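Local coordinates for YesW protein (Bacillus subtilis, PDB 2ZUX), which cleaves type I rhamnogalacturonan of plant cell-wall pectin by endo-acting elimination, and requires calcium or manganese for activity, at residues 85-90 with 527-532; 454-459 with 513-518. All blocks are in the same frame, centred on the assembly; numbering follows the deposited sequence.

Contact 1. Residues 85-90 with 527-532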
ATOM      1  N   SER A  85      -6.012  24.247  10.025  1.00 20.19           N
ATOM      2  CA  SER A  85      -6.698  24.436  11.296  1.00 20.32           C
ATOM      3  C   SER A  85      -6.269  23.340  12.272  1.00 19.73           C
ATOM      4  O   SER A  85      -5.618  22.369  11.875  1.00 20.14           O
ATOM      5  CB  SER A  85      -8.217  24.445  11.101  1.00 20.72           C
ATOM      6  OG  SER A  85      -8.658  23.256  10.477  1.00 22.62           O
ATOM      7  N   VAL A  86      -6.619  23.502  13.543  1.00 18.58           N
ATOM      8  CA  VAL A  86      -6.175  22.591  14.598  1.00 17.76           C
ATOM      9  C   VAL A  86      -7.152  21.436  14.787  1.00 17.06           C
ATOM     10  O   VAL A  86      -8.355  21.653  14.994  1.00 17.03           O
ATOM     11  CB  VAL A  86      -5.993  23.333  15.953  1.00 17.76           C
ATOM     12  CG1 VAL A  86      -5.674  22.363  17.079  1.00 18.39           C
ATOM     13  CG2 VAL A  86      -4.903  24.396  15.848  1.00 17.61           C
ATOM     14  N   TRP A  87      -6.635  20.210  14.725  1.00 16.08           N
ATOM     15  CA  TRP A  87      -7.435  19.030  15.031  1.00 15.52           C
ATOM     16  C   TRP A  87      -7.753  19.002  16.514  1.00 15.92           C
ATOM     17  O   TRP A  87      -6.850  18.957  17.352  1.00 16.22           O
ATOM     18  CB  TRP A  87      -6.662  17.759  14.710  1.00 14.93           C
ATOM     19  CG  TRP A  87      -6.350  17.486  13.277  1.00 14.27           C
ATOM     20  CD1 TRP A  87      -6.427  18.347  12.214  1.00 14.66           C
ATOM     21  CD2 TRP A  87      -5.865  16.248  12.762  1.00 13.49           C
ATOM     22  NE1 TRP A  87      -6.021  17.703  11.061  1.00 14.59           N
ATOM     23  CE2 TRP A  87      -5.679  16.412  11.375  1.00 13.84           C
ATOM     24  CE3 TRP A  87      -5.576  15.010  13.345  1.00 12.94           C
ATOM     25  CZ2 TRP A  87      -5.208  15.376  10.558  1.00 14.15           C
ATOM     26  CZ3 TRP A  87      -5.112  13.983  12.536  1.00 13.83           C
ATOM     27  CH2 TRP A  87      -4.930  14.174  11.159  1.00 14.59           C
ATOM     28  N   ALA A  88      -9.041  18.988  16.830  1.00 16.25           N
ATOM     29  CA  ALA A  88      -9.480  18.976  18.217  1.00 16.28           C
ATOM     30  C   ALA A  88      -9.400  17.588  18.856  1.00 16.11           C
ATOM     31  O   ALA A  88      -9.532  17.456  20.075  1.00 17.23           O
ATOM     32  CB  ALA A  88     -10.886  19.534  18.326  1.00 16.80           C
ATOM     33  N   GLN A  89      -9.183  16.566  18.028  1.00 14.94           N
ATOM     34  CA  GLN A  89      -8.966  15.193  18.488  1.00 14.37           C
ATOM     35  C   GLN A  89      -7.635  14.690  17.908  1.00 13.59           C
ATOM     36  O   GLN A  89      -7.127  15.277  16.949  1.00 13.68           O
ATOM     37  CB  GLN A  89     -10.121  14.294  18.047  1.00 13.90           C
ATOM     38  CG  GLN A  89     -11.478  14.673  18.659  1.00 15.06           C
ATOM     39  CD  GLN A  89     -12.632  14.002  17.957  1.00 15.55           C
ATOM     40  OE1 GLN A  89     -12.738  14.045  16.728  1.00 17.83           O
ATOM     41  NE2 GLN A  89     -13.511  13.380  18.728  1.00 14.95           N
ATOM     42  N   PRO A  90      -7.041  13.630  18.505  1.00 13.84           N
ATOM     43  CA  PRO A  90      -5.763  13.096  17.980  1.00 13.50           C
ATOM     44  C   PRO A  90      -5.863  12.471  16.577  1.00 13.13           C
ATOM     45  O   PRO A  90      -4.843  12.132  15.965  1.00 13.21           O
ATOM     46  CB  PRO A  90      -5.364  12.037  19.014  1.00 13.89           C
ATOM     47  CG  PRO A  90      -6.200  12.327  20.232  1.00 15.21           C
ATOM     48  CD  PRO A  90      -7.474  12.914  19.718  1.00 13.87           C
ATOM     49  N   ILE A 527      -8.180   9.260  10.708  1.00 10.98           N
ATOM     50  CA  ILE A 527      -6.785   9.389  10.313  1.00 11.26           C
ATOM     51  C   ILE A 527      -5.983   9.830  11.531  1.00 11.04           C
ATOM     52  O   ILE A 527      -6.172  10.944  12.022  1.00 11.39           O
ATOM     53  CB  ILE A 527      -6.597  10.425   9.191  1.00 11.05           C
ATOM     54  CG1 ILE A 527      -7.568  10.162   8.028  1.00 11.42           C
ATOM     55  CG2 ILE A 527      -5.134  10.427   8.722  1.00 12.10           C
ATOM     56  CD1 ILE A 527      -7.502  11.210   6.916  1.00 12.89           C
ATOM     57  N   TYR A 528      -5.112   8.952  12.021  1.00 11.01           N
ATOM     58  CA  TYR A 528      -4.229   9.258  13.143  1.00 10.90           C
ATOM     59  C   TYR A 528      -2.885   9.721  12.601  1.00 11.07           C
ATOM     60  O   TYR A 528      -2.316   9.081  11.720  1.00 10.89           O
ATOM     61  CB  TYR A 528      -4.019   8.013  14.005  1.00 11.34           C
ATOM     62  CG  TYR A 528      -5.229   7.605  14.823  1.00 12.05           C
ATOM     63  CD1 TYR A 528      -5.279   7.854  16.198  1.00 12.34           C
ATOM     64  CD2 TYR A 528      -6.318   6.971  14.231  1.00 12.62           C
ATOM     65  CE1 TYR A 528      -6.393   7.478  16.953  1.00 13.25           C
ATOM     66  CE2 TYR A 528      -7.432   6.593  14.980  1.00 14.16           C
ATOM     67  CZ  TYR A 528      -7.456   6.853  16.330  1.00 14.12           C
ATOM     68  OH  TYR A 528      -8.570   6.473  17.059  1.00 14.96           O
ATOM     69  N   THR A 529      -2.393  10.844  13.113  1.00 11.21           N
ATOM     70  CA  THR A 529      -1.060  11.342  12.797  1.00 11.26           C
ATOM     71  C   THR A 529      -0.303  11.479  14.106  1.00 11.48           C
ATOM     72  O   THR A 529      -0.885  11.840  15.128  1.00 11.79           O
ATOM     73  CB  THR A 529      -1.101  12.678  12.003  1.00 11.09           C
ATOM     74  OG1 THR A 529       0.186  12.942  11.426  1.00 11.00           O
ATOM     75  CG2 THR A 529      -1.515  13.866  12.881  1.00 11.79           C
ATOM     76  N   THR A 530       0.985  11.175  14.099  1.00 11.47           N
ATOM     77  CA  THR A 530       1.754  11.228  15.329  1.00 11.41           C
ATOM     78  C   THR A 530       1.942  12.659  15.843  1.00 11.71           C
ATOM     79  O   THR A 530       2.053  13.608  15.059  1.00 11.63           O
ATOM     80  CB  THR A 530       3.115  10.515  15.188  1.00 11.78           C
ATOM     81  OG1 THR A 530       3.657  10.304  16.495  1.00 12.10           O
ATOM     82  CG2 THR A 530       4.103  11.324  14.352  1.00 11.81           C
ATOM     83  N   THR A 531       1.964  12.789  17.168  1.00 12.40           N
ATOM     84  CA  THR A 531       2.352  14.051  17.806  1.00 13.09           C
ATOM     85  C   THR A 531       3.600  13.878  18.666  1.00 13.53           C
ATOM     86  O   THR A 531       3.906  14.723  19.519  1.00 14.14           O
ATOM     87  CB  THR A 531       1.211  14.670  18.646  1.00 13.32           C
ATOM     88  OG1 THR A 531       0.811  13.748  19.662  1.00 14.24           O
ATOM     89  CG2 THR A 531       0.024  15.004  17.758  1.00 13.93           C
ATOM     90  N   ILE A 532       4.335  12.794  18.430  1.00 13.01           N
ATOM     91  CA  ILE A 532       5.615  12.579  19.101  1.00 13.20           C
ATOM     92  C   ILE A 532       6.680  13.380  18.349  1.00 13.85           C
ATOM     93  O   ILE A 532       6.889  13.163  17.152  1.00 13.56           O
ATOM     94  CB  ILE A 532       5.987  11.086  19.142  1.00 13.34           C
ATOM     95  CG1 ILE A 532       4.937  10.302  19.933  1.00 13.45           C
ATOM     96  CG2 ILE A 532       7.374  10.896  19.770  1.00 13.63           C
ATOM     97  CD1 ILE A 532       4.947   8.794  19.689  1.00 14.42           C
TER
HETATM   98  O   HOH W   1      -2.511  11.727  17.252  1.00 18.90           O
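Ile527 meets Trp87 mainly through its backbone. Its carbonyl O lies 3.3 Å from Trp87 CZ3, at an oblique angle to the indole. The side chain adds little, since Ile527 CG2 stays 4.5 Å from Trp87 CH2. Trp87 has CG anti to its carbonyl carbon (chi1 -66°), and this sends the six-membered ring across to the other segment. Next along, Tyr528 turns its CB away, and its CA passes 4.1 Å from Pro90 O. Its ring meets Tyr91 and lies edge-to-face with Trp517. Thr529 brings the second apolar touch, as its CG2 comes within 3.6 Å of Trp87 CZ3. Pro90 O sits at the edge of the same indole, in its plane. No direct hydrogen bond joins the segments. Water 1 does so instead, donating to Pro90 O and to Thr529 O at 2.7 Å each. Thr529 N is buried here and has no hydrogen-bond partner. Beyond it the chain turns off: Thr530 OG1 accepts from Ile532 N at 3.2 Å, an ST turn. Trp87 is also backbone-bonded to Ala14 and Lys16 of the N-terminal sheet. The contact thus joins the N-terminal beta domain to the propeller. Beside it, strand 91-95, from the start of the propeller, pairs antiparallel with strand 524-528 of the last blade, consistent with the usual closure of a propeller ring.

Contact 2. Residues 454-459 with 513-518. With CA (calcium ion), chain F; CA (calcium ion), chain E.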
ATOM      1  N   PHE A 454       2.408  -5.438  10.369  1.00  8.62           N
ATOM      2  CA  PHE A 454       2.958  -4.233   9.749  1.00  8.95           C
ATOM      3  C   PHE A 454       4.095  -3.677  10.602  1.00  9.21           C
ATOM      4  O   PHE A 454       4.144  -3.872  11.822  1.00  9.64           O
ATOM      5  CB  PHE A 454       1.879  -3.139   9.635  1.00  9.17           C
ATOM      6  CG  PHE A 454       1.027  -3.192   8.374  1.00  8.87           C
ATOM      7  CD1 PHE A 454       0.606  -4.397   7.802  1.00 10.17           C
ATOM      8  CD2 PHE A 454       0.586  -2.003   7.809  1.00  9.95           C
ATOM      9  CE1 PHE A 454      -0.211  -4.401   6.662  1.00  9.88           C
ATOM     10  CE2 PHE A 454      -0.215  -1.996   6.676  1.00 10.67           C
ATOM     11  CZ  PHE A 454      -0.613  -3.198   6.102  1.00 10.15           C
ATOM     12  N   GLY A 455       5.000  -2.963   9.940  1.00  8.94           N
ATOM     13  CA  GLY A 455       5.929  -2.057  10.597  1.00  9.16           C
ATOM     14  C   GLY A 455       5.498  -0.651  10.236  1.00  9.03           C
ATOM     15  O   GLY A 455       5.015  -0.420   9.122  1.00  9.04           O
ATOM     16  N   ILE A 456       5.636   0.264  11.198  1.00  8.99           N
ATOM     17  CA  ILE A 456       5.242   1.658  11.015  1.00  9.27           C
ATOM     18  C   ILE A 456       6.240   2.611  11.674  1.00  9.15           C
ATOM     19  O   ILE A 456       6.694   2.361  12.805  1.00  9.29           O
ATOM     20  CB  ILE A 456       3.820   1.914  11.580  1.00  9.40           C
ATOM     21  CG1 ILE A 456       3.371   3.335  11.255  1.00 10.02           C
ATOM     22  CG2 ILE A 456       3.759   1.614  13.090  1.00 10.25           C
ATOM     23  CD1 ILE A 456       1.945   3.631  11.639  1.00 10.68           C
ATOM     24  N   TRP A 457       6.586   3.699  10.983  1.00  9.27           N
ATOM     25  CA  TRP A 457       7.368   4.770  11.611  1.00  9.36           C
ATOM     26  C   TRP A 457       6.403   5.703  12.323  1.00  9.23           C
ATOM     27  O   TRP A 457       5.675   6.456  11.671  1.00  9.72           O
ATOM     28  CB  TRP A 457       8.224   5.527  10.586  1.00  9.72           C
ATOM     29  CG  TRP A 457       9.339   4.665  10.056  1.00  9.47           C
ATOM     30  CD1 TRP A 457      10.415   4.199  10.767  1.00  9.74           C
ATOM     31  CD2 TRP A 457       9.477   4.144   8.726  1.00  9.95           C
ATOM     32  NE1 TRP A 457      11.212   3.412   9.959  1.00  9.77           N
ATOM     33  CE2 TRP A 457      10.656   3.360   8.706  1.00  9.87           C
ATOM     34  CE3 TRP A 457       8.714   4.254   7.548  1.00  9.47           C
ATOM     35  CZ2 TRP A 457      11.095   2.698   7.554  1.00 10.22           C
ATOM     36  CZ3 TRP A 457       9.157   3.592   6.401  1.00  9.99           C
ATOM     37  CH2 TRP A 457      10.333   2.818   6.421  1.00 10.18           C
ATOM     38  N   TRP A 458       6.391   5.630  13.653  1.00  9.78           N
ATOM     39  CA  TRP A 458       5.401   6.351  14.458  1.00 10.52           C
ATOM     40  C   TRP A 458       5.988   7.324  15.471  1.00 10.70           C
ATOM     41  O   TRP A 458       5.495   8.449  15.603  1.00 10.86           O
ATOM     42  CB  TRP A 458       4.478   5.359  15.175  1.00 10.87           C
ATOM     43  CG  TRP A 458       3.397   6.027  15.948  1.00 11.94           C
ATOM     44  CD1 TRP A 458       3.303   6.133  17.306  1.00 12.18           C
ATOM     45  CD2 TRP A 458       2.256   6.706  15.413  1.00 11.08           C
ATOM     46  NE1 TRP A 458       2.159   6.816  17.648  1.00 12.46           N
ATOM     47  CE2 TRP A 458       1.502   7.187  16.504  1.00 11.76           C
ATOM     48  CE3 TRP A 458       1.786   6.941  14.113  1.00 11.53           C
ATOM     49  CZ2 TRP A 458       0.301   7.891  16.336  1.00 12.00           C
ATOM     50  CZ3 TRP A 458       0.594   7.649  13.951  1.00 11.54           C
ATOM     51  CH2 TRP A 458      -0.129   8.111  15.058  1.00 12.06           C
ATOM     52  N   ASP A 459       7.005   6.894  16.213  1.00 10.99           N
ATOM     53  CA  ASP A 459       7.617   7.775  17.193  1.00 11.61           C
ATOM     54  C   ASP A 459       8.732   8.604  16.565  1.00 11.56           C
ATOM     55  O   ASP A 459       8.823   8.714  15.337  1.00 11.26           O
ATOM     56  CB  ASP A 459       8.052   7.012  18.457  1.00 11.97           C
ATOM     57  CG  ASP A 459       9.232   6.083  18.226  1.00 12.30           C
ATOM     58  OD1 ASP A 459       9.940   6.207  17.195  1.00 11.71           O
ATOM     59  OD2 ASP A 459       9.454   5.226  19.104  1.00 13.78           O
ATOM     60  N   GLU A 513       4.431   7.867   9.500  1.00  9.34           N
ATOM     61  CA  GLU A 513       3.284   7.351   8.779  1.00  9.37           C
ATOM     62  C   GLU A 513       1.983   7.567   9.546  1.00  9.69           C
ATOM     63  O   GLU A 513       1.932   7.370  10.747  1.00 10.06           O
ATOM     64  CB  GLU A 513       3.500   5.869   8.502  1.00  9.44           C
ATOM     65  CG  GLU A 513       4.759   5.591   7.707  1.00  9.51           C
ATOM     66  CD  GLU A 513       4.974   4.118   7.461  1.00  9.72           C
ATOM     67  OE1 GLU A 513       5.636   3.483   8.305  1.00  9.40           O
ATOM     68  OE2 GLU A 513       4.454   3.608   6.440  1.00  9.82           O
ATOM     69  N   GLU A 514       0.946   7.977   8.823  1.00  9.19           N
ATOM     70  CA  GLU A 514      -0.404   8.067   9.378  1.00  9.63           C
ATOM     71  C   GLU A 514      -1.070   6.704   9.298  1.00  9.92           C
ATOM     72  O   GLU A 514      -0.668   5.838   8.502  1.00 10.00           O
ATOM     73  CB  GLU A 514      -1.241   9.080   8.600  1.00  9.80           C
ATOM     74  CG  GLU A 514      -0.916  10.542   8.885  1.00  9.62           C
ATOM     75  CD  GLU A 514       0.530  10.919   8.573  1.00  9.53           C
ATOM     76  OE1 GLU A 514       0.974  10.729   7.414  1.00  9.83           O
ATOM     77  OE2 GLU A 514       1.234  11.402   9.493  1.00 10.23           O
ATOM     78  N   VAL A 515      -2.082   6.509  10.137  1.00  9.93           N
ATOM     79  CA  VAL A 515      -2.905   5.307  10.069  1.00 10.44           C
ATOM     80  C   VAL A 515      -4.346   5.717   9.855  1.00 10.28           C
ATOM     81  O   VAL A 515      -4.853   6.619  10.527  1.00 10.66           O
ATOM     82  CB  VAL A 515      -2.832   4.463  11.346  1.00 10.92           C
ATOM     83  CG1 VAL A 515      -3.505   3.117  11.119  1.00 11.37           C
ATOM     84  CG2 VAL A 515      -1.401   4.263  11.780  1.00 12.81           C
ATOM     85  N   VAL A 516      -5.000   5.049   8.911  1.00 10.15           N
ATOM     86  CA  VAL A 516      -6.420   5.220   8.684  1.00 10.42           C
ATOM     87  C   VAL A 516      -7.104   3.944   9.163  1.00 10.45           C
ATOM     88  O   VAL A 516      -6.879   2.871   8.592  1.00 10.78           O
ATOM     89  CB  VAL A 516      -6.737   5.452   7.195  1.00 10.18           C
ATOM     90  CG1 VAL A 516      -8.237   5.709   6.999  1.00 11.09           C
ATOM     91  CG2 VAL A 516      -5.899   6.606   6.643  1.00 11.07           C
ATOM     92  N   TRP A 517      -7.904   4.051  10.230  1.00 10.47           N
ATOM     93  CA  TRP A 517      -8.740   2.941  10.702  1.00 11.03           C
ATOM     94  C   TRP A 517     -10.199   3.350  10.596  1.00 11.49           C
ATOM     95  O   TRP A 517     -10.546   4.501  10.850  1.00 11.90           O
ATOM     96  CB  TRP A 517      -8.483   2.617  12.176  1.00 11.69           C
ATOM     97  CG  TRP A 517      -7.272   1.797  12.521  1.00 11.19           C
ATOM     98  CD1 TRP A 517      -7.045   0.483  12.229  1.00 12.11           C
ATOM     99  CD2 TRP A 517      -6.162   2.231  13.312  1.00 11.67           C
ATOM    100  NE1 TRP A 517      -5.837   0.078  12.764  1.00 12.27           N
ATOM    101  CE2 TRP A 517      -5.280   1.134  13.437  1.00 11.92           C
ATOM    102  CE3 TRP A 517      -5.819   3.448  13.913  1.00 12.67           C
ATOM    103  CZ2 TRP A 517      -4.076   1.220  14.150  1.00 12.35           C
ATOM    104  CZ3 TRP A 517      -4.630   3.535  14.617  1.00 12.42           C
ATOM    105  CH2 TRP A 517      -3.770   2.429  14.725  1.00 12.49           C
ATOM    106  N   ARG A 518     -11.062   2.408  10.253  1.00 11.79           N
ATOM    107  CA  ARG A 518     -12.500   2.645  10.339  1.00 12.25           C
ATOM    108  C   ARG A 518     -12.947   2.651  11.798  1.00 12.25           C
ATOM    109  O   ARG A 518     -12.287   2.069  12.665  1.00 12.74           O
ATOM    110  CB  ARG A 518     -13.263   1.554   9.591  1.00 12.81           C
ATOM    111  CG  ARG A 518     -13.052   0.163  10.150  1.00 13.13           C
ATOM    112  CD  ARG A 518     -14.040  -0.822   9.570  1.00 13.50           C
ATOM    113  NE  ARG A 518     -13.733  -2.180   9.998  1.00 14.62           N
ATOM    114  CZ  ARG A 518     -14.378  -2.827  10.961  1.00 15.22           C
ATOM    115  NH1 ARG A 518     -15.376  -2.231  11.607  1.00 16.56           N
ATOM    116  NH2 ARG A 518     -14.026  -4.068  11.277  1.00 17.55           N
TER
HETATM  117 CA    CA F 632      10.663   5.054  15.383  1.00 10.72          CA
HETATM  118 CA    CA E 631       3.203  11.914   8.067  1.00  9.78          CA
HETATM  119  O   HOH W   2       9.581   6.532  13.741  1.00 10.96           O
HETATM  120  O   HOH W   3       3.775  12.858  10.246  1.00 10.63           O
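Ile456 and Val515 belong to neighbouring blades of the beta-propeller: strand 454-456 is the inner strand of one, and strand 514-519 lies in the next. Their side chains cross at about a right angle and pack tightly. Ile456 CD1 reaches Val515 CG2 at 3.4 Å, closer than usual for two carbons. Ile456 CG1 is anti to the backbone N (chi1 -174°), which carries this branch toward the other blade. Just beyond, Trp457 and Glu513 grip each other twice. Glu513 OE1 accepts from Trp457 N at 2.8 Å through its anti lone pair. Glu513 N returns a bond to Trp457 O at 2.9 Å. The carboxylate plane is turned 42° from the Trp457 indole, and Glu513 OE1 comes 3.3 Å from Trp457 CE3. The buried acid has further partners: a salt bridge from OE1 to Arg464 and a hydrogen bond between OE2 and Tyr547. Packing is looser where Trp458 CZ3 stays 4.5 Å from Val515 CG2. Asp459 and Glu514 are ligands of two different calcium ions. Asp459 OD1 binds one, together with Asp461, Leu463 and Glu465. Glu514 holds the other with both carboxylate oxygens, and Asp506, Leu508, Asp510, Arg512 and a water complete that site. Glu513 O meets the edge of the Trp458 indole in its plane, 3.4 Å from Trp458 CE3.

How the contacts relate
Both contacts reach the same sheet, through strands 524-528 and 514-519, and their centres are about 13 Å apart. These strands follow each other in the chain and pair antiparallel, with Val515 and Tyr528 bonded through their backbones. Contact 1 ties this sheet to the N-terminal domain, and contact 2 ties it to the preceding blade. They also meet directly. Thr529 OG1 lies 2.7 Å from Glu514 OE2, a probable hydrogen bond to a calcium ligand, which places Thr529 in the second shell of that site. Thr530 OG1 is 2.8 Å from Trp458 O, also a probable hydrogen bond. Trp458 CH2 packs 3.5 Å from Thr529 C. Neither contact contains a residue of the rhamnose pockets.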